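Local coordinates for WZI (PDB 2YNK), which is an outer-membrane beta-barrel lectin that binds carbohydrate and takes part in group 1 capsule assembly in Escherichia coli, at residues D68-G73 and G449-F454; A1-N6 and T29-Q34. One frame throughout, in Å; residues are numbered along the deposited sequence.

Overall arrangement
From the N terminus the chain first runs through residues 1-6, then helix 8-19, and returns at 29-34. Interaction 2 closes this short loop with a small two-stranded sheet. Two more helices, 34-42 and 49-65, follow before the barrel begins at strand 69-76. Interaction 1 then spans almost the whole barrel sequence, because strand 69-76 pairs with the last strand, 444-454. It seals the 18-stranded cylinder. The two contacts come in series and neither encloses nor crosses the other. Their centres lie about 19 Å apart, with nearest atoms about 8 Å apart. Interaction 2 ties residues 1-6 to 29-34, where helix 34-42 starts, beside barrel strand 170-176; interaction 1 joins the barrel's first and last strands.

Interaction 1 of 2, residues D68-G73 and G449-F454; sequences DFRVTG and GIEIPF
Phe69 to Gly73 pair with Ile450 to Phe454 in an antiparallel ladder that closes the beta-barrel, first strand against last. The tight part is the backbone. Six hydrogen bonds join the hydrogen-bonded pairs Phe69-Phe454, Val71-Ile452 and Gly73-Ile450. The bond from Ile452 N to Val71 O is 2.8 Å, and the return bond from Val71 N to Ile452 O is 2.9 Å. Gly73 is buried, and the CG2 methyl of Ile450 lies 3.6 Å from Gly73 N. The barrel sheet continues through strands 95-104 and 425-435.

Packing is looser between Val71 CB and Ile452 CB, 4.4 Å apart, and between Arg70 CG and Pro453 CA, 4.3 Å apart. Exposed Phe454 marks the solvent side. Its ring and that of Phe69 lie side by side, rim to rim, with planes 20° apart. Val71 CG2 approaches the edge of the Phe454 ring, 4.1 Å from CE2. A bound dodecane touches Ile450 on this same face, consistent with its looking toward the membrane.

The other face carries charge. Arg70 bends at chi3 (109°), which brings its guanidinium alongside the extended Glu451. Arg70 NH1 does the touching, along Glu451 CB and CG, with Glu451 CD at the guanidinium edge, near its plane. Guanidinium and carboxylate are turned 76° from each other. Thr72 CG2 covers one guanidinium face, 3.8 Å above its plane. The stronger partner of Glu451 is Arg61, at OE1. The bridge across the strands is long, with Arg70 NH2 3.5 Å from Glu451 OE2.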
ATOM      1  N   ASP A  68      10.124  18.155 -10.806  1.00 62.16           N
ATOM      2  CA  ASP A  68      10.314  18.037 -12.258  1.00 64.26           C
ATOM      3  C   ASP A  68      11.135  16.819 -12.645  1.00 62.56           C
ATOM      4  O   ASP A  68      10.784  16.090 -13.571  1.00 61.62           O
ATOM      5  CB  ASP A  68      11.005  19.293 -12.818  1.00 67.24           C
ATOM      6  CG  ASP A  68      10.086  20.500 -12.873  1.00 67.72           C
ATOM      7  OD1 ASP A  68       8.856  20.325 -12.798  1.00 66.70           O
ATOM      8  OD2 ASP A  68      10.601  21.632 -13.001  1.00 71.74           O
ATOM      9  N   PHE A  69      12.238  16.624 -11.939  1.00 64.46           N
ATOM     10  CA  PHE A  69      13.125  15.501 -12.187  1.00 66.67           C
ATOM     11  C   PHE A  69      13.560  14.939 -10.841  1.00 64.70           C
ATOM     12  O   PHE A  69      13.881  15.693  -9.926  1.00 63.54           O
ATOM     13  CB  PHE A  69      14.317  15.951 -13.033  1.00 71.11           C
ATOM     14  CG  PHE A  69      15.338  14.876 -13.263  1.00 76.43           C
ATOM     15  CD1 PHE A  69      14.973  13.659 -13.831  1.00 79.25           C
ATOM     16  CD2 PHE A  69      16.673  15.079 -12.922  1.00 80.62           C
ATOM     17  CE1 PHE A  69      15.914  12.660 -14.046  1.00 80.16           C
ATOM     18  CE2 PHE A  69      17.620  14.085 -13.139  1.00 82.24           C
ATOM     19  CZ  PHE A  69      17.240  12.875 -13.701  1.00 81.44           C
ATOM     20  N   ARG A  70      13.533  13.614 -10.709  1.00 62.83           N
ATOM     21  CA  ARG A  70      13.799  12.978  -9.426  1.00 60.36           C
ATOM     22  C   ARG A  70      14.642  11.719  -9.562  1.00 59.27           C
ATOM     23  O   ARG A  70      14.283  10.790 -10.288  1.00 60.33           O
ATOM     24  CB  ARG A  70      12.485  12.655  -8.736  1.00 59.01           C
ATOM     25  CG  ARG A  70      12.635  12.483  -7.237  1.00 61.12           C
ATOM     26  CD  ARG A  70      11.312  12.649  -6.509  1.00 61.64           C
ATOM     27  NE  ARG A  70      10.793  11.396  -5.975  1.00 62.07           N
ATOM     28  CZ  ARG A  70      11.019  10.939  -4.744  1.00 62.54           C
ATOM     29  NH1 ARG A  70      11.777  11.615  -3.883  1.00 62.02           N
ATOM     30  NH2 ARG A  70      10.481   9.788  -4.368  1.00 62.67           N
ATOM     31  N   VAL A  71      15.775  11.700  -8.871  1.00 58.16           N
ATOM     32  CA  VAL A  71      16.638  10.538  -8.862  1.00 58.93           C
ATOM     33  C   VAL A  71      16.481   9.823  -7.534  1.00 58.81           C
ATOM     34  O   VAL A  71      16.561  10.453  -6.480  1.00 60.39           O
ATOM     35  CB  VAL A  71      18.112  10.922  -9.048  1.00 59.92           C
ATOM     36  CG1 VAL A  71      18.987   9.691  -8.873  1.00 59.30           C
ATOM     37  CG2 VAL A  71      18.331  11.546 -10.419  1.00 60.08           C
ATOM     38  N   THR A  72      16.252   8.515  -7.593  1.00 57.51           N
ATOM     39  CA  THR A  72      16.121   7.699  -6.389  1.00 56.57           C
ATOM     40  C   THR A  72      17.054   6.498  -6.464  1.00 58.08           C
ATOM     41  O   THR A  72      17.396   6.019  -7.552  1.00 59.20           O
ATOM     42  CB  THR A  72      14.678   7.205  -6.160  1.00 55.77           C
ATOM     43  OG1 THR A  72      14.278   6.343  -7.233  1.00 54.97           O
ATOM     44  CG2 THR A  72      13.704   8.396  -6.038  1.00 54.82           C
ATOM     45  N   GLY A  73      17.468   6.034  -5.288  1.00 56.52           N
ATOM     46  CA  GLY A  73      18.449   4.976  -5.162  1.00 54.74           C
ATOM     47  C   GLY A  73      18.161   4.132  -3.940  1.00 54.88           C
ATOM     48  O   GLY A  73      17.647   4.636  -2.932  1.00 51.33           O
ATOM     49  N   GLY A 449      18.538   4.114   1.333  1.00 50.32           N
ATOM     50  CA  GLY A 449      17.984   4.738   0.140  1.00 50.18           C
ATOM     51  C   GLY A 449      18.219   6.243   0.110  1.00 52.46           C
ATOM     52  O   GLY A 449      18.512   6.867   1.130  1.00 51.22           O
ATOM     53  N   ILE A 450      18.068   6.823  -1.077  1.00 53.91           N
ATOM     54  CA  ILE A 450      18.357   8.229  -1.302  1.00 54.08           C
ATOM     55  C   ILE A 450      17.324   8.840  -2.247  1.00 54.50           C
ATOM     56  O   ILE A 450      16.831   8.165  -3.141  1.00 51.69           O
ATOM     57  CB  ILE A 450      19.779   8.393  -1.874  1.00 54.77           C
ATOM     58  CG1 ILE A 450      20.257   9.835  -1.723  1.00 55.68           C
ATOM     59  CG2 ILE A 450      19.831   7.936  -3.325  1.00 54.43           C
ATOM     60  CD1 ILE A 450      21.744   9.993  -1.939  1.00 56.08           C
ATOM     61  N   GLU A 451      16.989  10.110  -2.021  1.00 57.42           N
ATOM     62  CA  GLU A 451      16.052  10.850  -2.869  1.00 57.90           C
ATOM     63  C   GLU A 451      16.646  12.207  -3.227  1.00 58.99           C
ATOM     64  O   GLU A 451      17.022  12.971  -2.331  1.00 58.40           O
ATOM     65  CB  GLU A 451      14.735  11.086  -2.131  1.00 60.91           C
ATOM     66  CG  GLU A 451      13.968   9.832  -1.733  1.00 62.27           C
ATOM     67  CD  GLU A 451      12.662  10.146  -1.001  1.00 64.74           C
ATOM     68  OE1 GLU A 451      12.576  11.217  -0.361  1.00 66.53           O
ATOM     69  OE2 GLU A 451      11.710   9.333  -1.073  1.00 64.49           O
ATOM     70  N   ILE A 452      16.726  12.506  -4.523  1.00 58.37           N
ATOM     71  CA  ILE A 452      17.248  13.792  -4.996  1.00 59.40           C
ATOM     72  C   ILE A 452      16.268  14.427  -5.978  1.00 58.42           C
ATOM     73  O   ILE A 452      16.198  14.020  -7.138  1.00 57.77           O
ATOM     74  CB  ILE A 452      18.624  13.651  -5.694  1.00 62.15           C
ATOM     75  CG1 ILE A 452      19.639  12.914  -4.811  1.00 61.54           C
ATOM     76  CG2 ILE A 452      19.178  15.026  -6.034  1.00 64.86           C
ATOM     77  CD1 ILE A 452      19.560  11.413  -4.910  1.00 59.93           C
ATOM     78  N   PRO A 453      15.498  15.425  -5.522  1.00 59.41           N
ATOM     79  CA  PRO A 453      14.613  16.163  -6.428  1.00 60.65           C
ATOM     80  C   PRO A 453      15.302  17.363  -7.089  1.00 61.97           C
ATOM     81  O   PRO A 453      16.098  18.030  -6.451  1.00 61.63           O
ATOM     82  CB  PRO A 453      13.470  16.626  -5.513  1.00 61.15           C
ATOM     83  CG  PRO A 453      13.790  16.125  -4.139  1.00 60.67           C
ATOM     84  CD  PRO A 453      15.244  15.787  -4.121  1.00 60.12           C
ATOM     85  N   PHE A 454      14.987  17.608  -8.359  1.00 63.92           N
ATOM     86  CA  PHE A 454      15.596  18.668  -9.166  1.00 66.12           C
ATOM     87  C   PHE A 454      14.509  19.465  -9.879  1.00 68.89           C
ATOM     88  O   PHE A 454      13.480  18.906 -10.252  1.00 68.79           O
ATOM     89  CB  PHE A 454      16.482  18.075 -10.266  1.00 66.40           C
ATOM     90  CG  PHE A 454      17.745  17.425  -9.779  1.00 67.10           C
ATOM     91  CD1 PHE A 454      18.805  18.192  -9.307  1.00 69.92           C
ATOM     92  CD2 PHE A 454      17.906  16.042  -9.856  1.00 66.56           C
ATOM     93  CE1 PHE A 454      19.985  17.595  -8.881  1.00 70.11           C
ATOM     94  CE2 PHE A 454      19.084  15.438  -9.437  1.00 66.42           C
ATOM     95  CZ  PHE A 454      20.124  16.215  -8.949  1.00 68.75           C
TER

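Interaction 2 of 2, residues A1-N6 and T29-Q34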
ATOM      1  N   ALA A   1      -0.015  17.899  -9.077  1.00 47.74           N
ATOM      2  CA  ALA A   1      -1.415  17.436  -9.313  1.00 48.33           C
ATOM      3  C   ALA A   1      -1.467  15.940  -9.690  1.00 47.17           C
ATOM      4  O   ALA A   1      -0.460  15.339 -10.046  1.00 44.65           O
ATOM      5  CB  ALA A   1      -2.067  18.280 -10.395  1.00 46.92           C
ATOM      6  N   GLY A   2      -2.657  15.364  -9.586  1.00 47.21           N
ATOM      7  CA  GLY A   2      -2.920  14.031 -10.057  1.00 47.19           C
ATOM      8  C   GLY A   2      -2.800  12.959  -9.004  1.00 47.25           C
ATOM      9  O   GLY A   2      -3.133  13.186  -7.846  1.00 47.88           O
ATOM     10  N   LEU A   3      -2.330  11.780  -9.415  1.00 46.79           N
ATOM     11  CA  LEU A   3      -2.205  10.647  -8.505  1.00 45.45           C
ATOM     12  C   LEU A   3      -1.010  10.811  -7.577  1.00 43.85           C
ATOM     13  O   LEU A   3      -0.023  11.456  -7.925  1.00 42.00           O
ATOM     14  CB  LEU A   3      -2.051   9.345  -9.286  1.00 46.34           C
ATOM     15  CG  LEU A   3      -3.163   9.013 -10.280  1.00 47.13           C
ATOM     16  CD1 LEU A   3      -2.935   7.609 -10.844  1.00 47.12           C
ATOM     17  CD2 LEU A   3      -4.538   9.164  -9.634  1.00 45.30           C
ATOM     18  N   VAL A   4      -1.130  10.220  -6.390  1.00 42.59           N
ATOM     19  CA  VAL A   4      -0.065  10.205  -5.395  1.00 41.88           C
ATOM     20  C   VAL A   4       0.040   8.756  -4.914  1.00 42.16           C
ATOM     21  O   VAL A   4      -0.739   8.316  -4.080  1.00 41.40           O
ATOM     22  CB  VAL A   4      -0.355  11.164  -4.214  1.00 40.98           C
ATOM     23  CG1 VAL A   4       0.894  11.378  -3.367  1.00 38.88           C
ATOM     24  CG2 VAL A   4      -0.890  12.488  -4.734  1.00 41.94           C
ATOM     25  N   VAL A   5       0.989   8.019  -5.490  1.00 43.77           N
ATOM     26  CA  VAL A   5       1.174   6.601  -5.192  1.00 44.62           C
ATOM     27  C   VAL A   5       1.786   6.386  -3.806  1.00 46.09           C
ATOM     28  O   VAL A   5       2.252   7.336  -3.169  1.00 48.95           O
ATOM     29  CB  VAL A   5       2.057   5.907  -6.263  1.00 44.68           C
ATOM     30  CG1 VAL A   5       1.342   5.892  -7.608  1.00 43.60           C
ATOM     31  CG2 VAL A   5       3.424   6.566  -6.359  1.00 44.03           C
ATOM     32  N   ASN A   6       1.781   5.133  -3.357  1.00 44.79           N
ATOM     33  CA  ASN A   6       2.263   4.778  -2.027  1.00 45.49           C
ATOM     34  C   ASN A   6       3.565   5.483  -1.652  1.00 46.00           C
ATOM     35  O   ASN A   6       4.621   5.143  -2.164  1.00 47.82           O
ATOM     36  CB  ASN A   6       2.499   3.263  -1.913  1.00 45.90           C
ATOM     37  CG  ASN A   6       1.276   2.443  -2.243  1.00 46.04           C
ATOM     38  OD1 ASN A   6       0.307   2.933  -2.824  1.00 50.16           O
ATOM     39  ND2 ASN A   6       1.322   1.175  -1.883  1.00 46.83           N
ATOM     40  N   THR A  29      -7.377   3.909   0.379  1.00 47.04           N
ATOM     41  CA  THR A  29      -7.382   3.611  -1.039  1.00 45.29           C
ATOM     42  C   THR A  29      -6.324   4.445  -1.739  1.00 46.51           C
ATOM     43  O   THR A  29      -6.534   5.632  -2.016  1.00 48.28           O
ATOM     44  CB  THR A  29      -8.755   3.868  -1.653  1.00 45.25           C
ATOM     45  OG1 THR A  29      -9.662   2.875  -1.172  1.00 48.24           O
ATOM     46  CG2 THR A  29      -8.715   3.787  -3.146  1.00 44.34           C
ATOM     47  N   TRP A  30      -5.178   3.807  -2.005  1.00 46.02           N
ATOM     48  CA  TRP A  30      -4.107   4.402  -2.787  1.00 44.67           C
ATOM     49  C   TRP A  30      -4.123   3.863  -4.188  1.00 43.28           C
ATOM     50  O   TRP A  30      -4.523   2.727  -4.402  1.00 44.44           O
ATOM     51  CB  TRP A  30      -2.773   4.110  -2.146  1.00 45.20           C
ATOM     52  CG  TRP A  30      -2.640   4.736  -0.792  1.00 46.00           C
ATOM     53  CD1 TRP A  30      -3.308   4.391   0.372  1.00 46.45           C
ATOM     54  CD2 TRP A  30      -1.785   5.866  -0.423  1.00 46.76           C
ATOM     55  NE1 TRP A  30      -2.932   5.205   1.406  1.00 47.59           N
ATOM     56  CE2 TRP A  30      -2.019   6.107   0.996  1.00 47.07           C
ATOM     57  CE3 TRP A  30      -0.881   6.665  -1.103  1.00 47.03           C
ATOM     58  CZ2 TRP A  30      -1.362   7.108   1.686  1.00 48.32           C
ATOM     59  CZ3 TRP A  30      -0.224   7.673  -0.400  1.00 47.80           C
ATOM     60  CH2 TRP A  30      -0.460   7.889   0.963  1.00 48.88           C
ATOM     61  N   PRO A  31      -3.684   4.668  -5.166  1.00 41.46           N
ATOM     62  CA  PRO A  31      -3.119   5.998  -4.999  1.00 42.11           C
ATOM     63  C   PRO A  31      -4.175   7.041  -4.631  1.00 44.13           C
ATOM     64  O   PRO A  31      -5.359   6.861  -4.927  1.00 44.66           O
ATOM     65  CB  PRO A  31      -2.526   6.285  -6.374  1.00 39.89           C
ATOM     66  CG  PRO A  31      -3.440   5.592  -7.294  1.00 39.48           C
ATOM     67  CD  PRO A  31      -3.827   4.325  -6.587  1.00 40.09           C
ATOM     68  N   LEU A  32      -3.741   8.113  -3.973  1.00 45.66           N
ATOM     69  CA  LEU A  32      -4.642   9.209  -3.579  1.00 46.27           C
ATOM     70  C   LEU A  32      -4.638  10.307  -4.634  1.00 47.05           C
ATOM     71  O   LEU A  32      -3.591  10.653  -5.170  1.00 49.19           O
ATOM     72  CB  LEU A  32      -4.194   9.823  -2.248  1.00 45.26           C
ATOM     73  CG  LEU A  32      -3.951   8.892  -1.063  1.00 43.39           C
ATOM     74  CD1 LEU A  32      -3.225   9.631   0.041  1.00 43.10           C
ATOM     75  CD2 LEU A  32      -5.259   8.307  -0.569  1.00 42.67           C
ATOM     76  N   SER A  33      -5.806  10.870  -4.913  1.00 48.54           N
ATOM     77  CA  SER A  33      -5.902  12.107  -5.704  1.00 48.16           C
ATOM     78  C   SER A  33      -5.351  13.292  -4.910  1.00 46.90           C
ATOM     79  O   SER A  33      -5.736  13.504  -3.779  1.00 46.05           O
ATOM     80  CB  SER A  33      -7.352  12.379  -6.075  1.00 48.48           C
ATOM     81  OG  SER A  33      -7.953  11.222  -6.632  1.00 46.97           O
ATOM     82  N   GLN A  34      -4.438  14.047  -5.502  1.00 47.41           N
ATOM     83  CA  GLN A  34      -3.824  15.185  -4.816  1.00 50.15           C
ATOM     84  C   GLN A  34      -4.901  16.245  -4.496  1.00 52.08           C
ATOM     85  O   GLN A  34      -4.915  16.834  -3.419  1.00 49.59           O
ATOM     86  CB  GLN A  34      -2.701  15.795  -5.676  1.00 50.39           C
ATOM     87  CG  GLN A  34      -1.591  16.459  -4.878  1.00 50.82           C
ATOM     88  CD  GLN A  34      -0.677  17.330  -5.725  1.00 52.40           C
ATOM     89  OE1 GLN A  34      -0.098  16.880  -6.712  1.00 50.98           O
ATOM     90  NE2 GLN A  34      -0.540  18.594  -5.331  1.00 55.75           N
TER
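The Trp30 indole meets Val4 O obliquely, 3.4 Å from Trp30 CE3, while Leu32 CG sits centred over one ring face, 3.7 Å above its plane. Asn6 crosses the tryptophan obliquely, its amide plane turned 76° from the ring, and its OD1 touches Trp30 CB. Phe86 adds an edge-to-face ring contact with Trp30, and Trp30 NE1 bonds to Leu27 O.

The peptide before Pro31 is cis. Beyond it, Leu32 and Ser33 form a two-stranded antiparallel sheet with Leu3 and Val4. Leu32 N bonds to Val4 O at 3.0 Å, the donor lying above the carbonyl plane; the return bond, from Val4 N to Leu32 O, is weak. Leu3 CD1 lies beside Pro31 CG, and Pro31 CB meets Val5 CG1. The sheet is buried against barrel strands 170-176 and 193-201, with Pro31 on Leu173 and Gln196. Leu10 and Leu14 of helix 8-19 touch Val4 and Leu32.

Gln34 begins helix 34-42, and its N bonds to Gly2 O at 2.8 Å. Val4 CG2 lies 3.9 Å from Gln34 CB, the side chains crossing at about a right angle. Extended, Gln34 reaches the N terminus. There Gln34 OE1 accepts a bond from Ala1 N at 2.6 Å, the donor above the carbonyl plane; Ser103 OG also bonds Ala1 N.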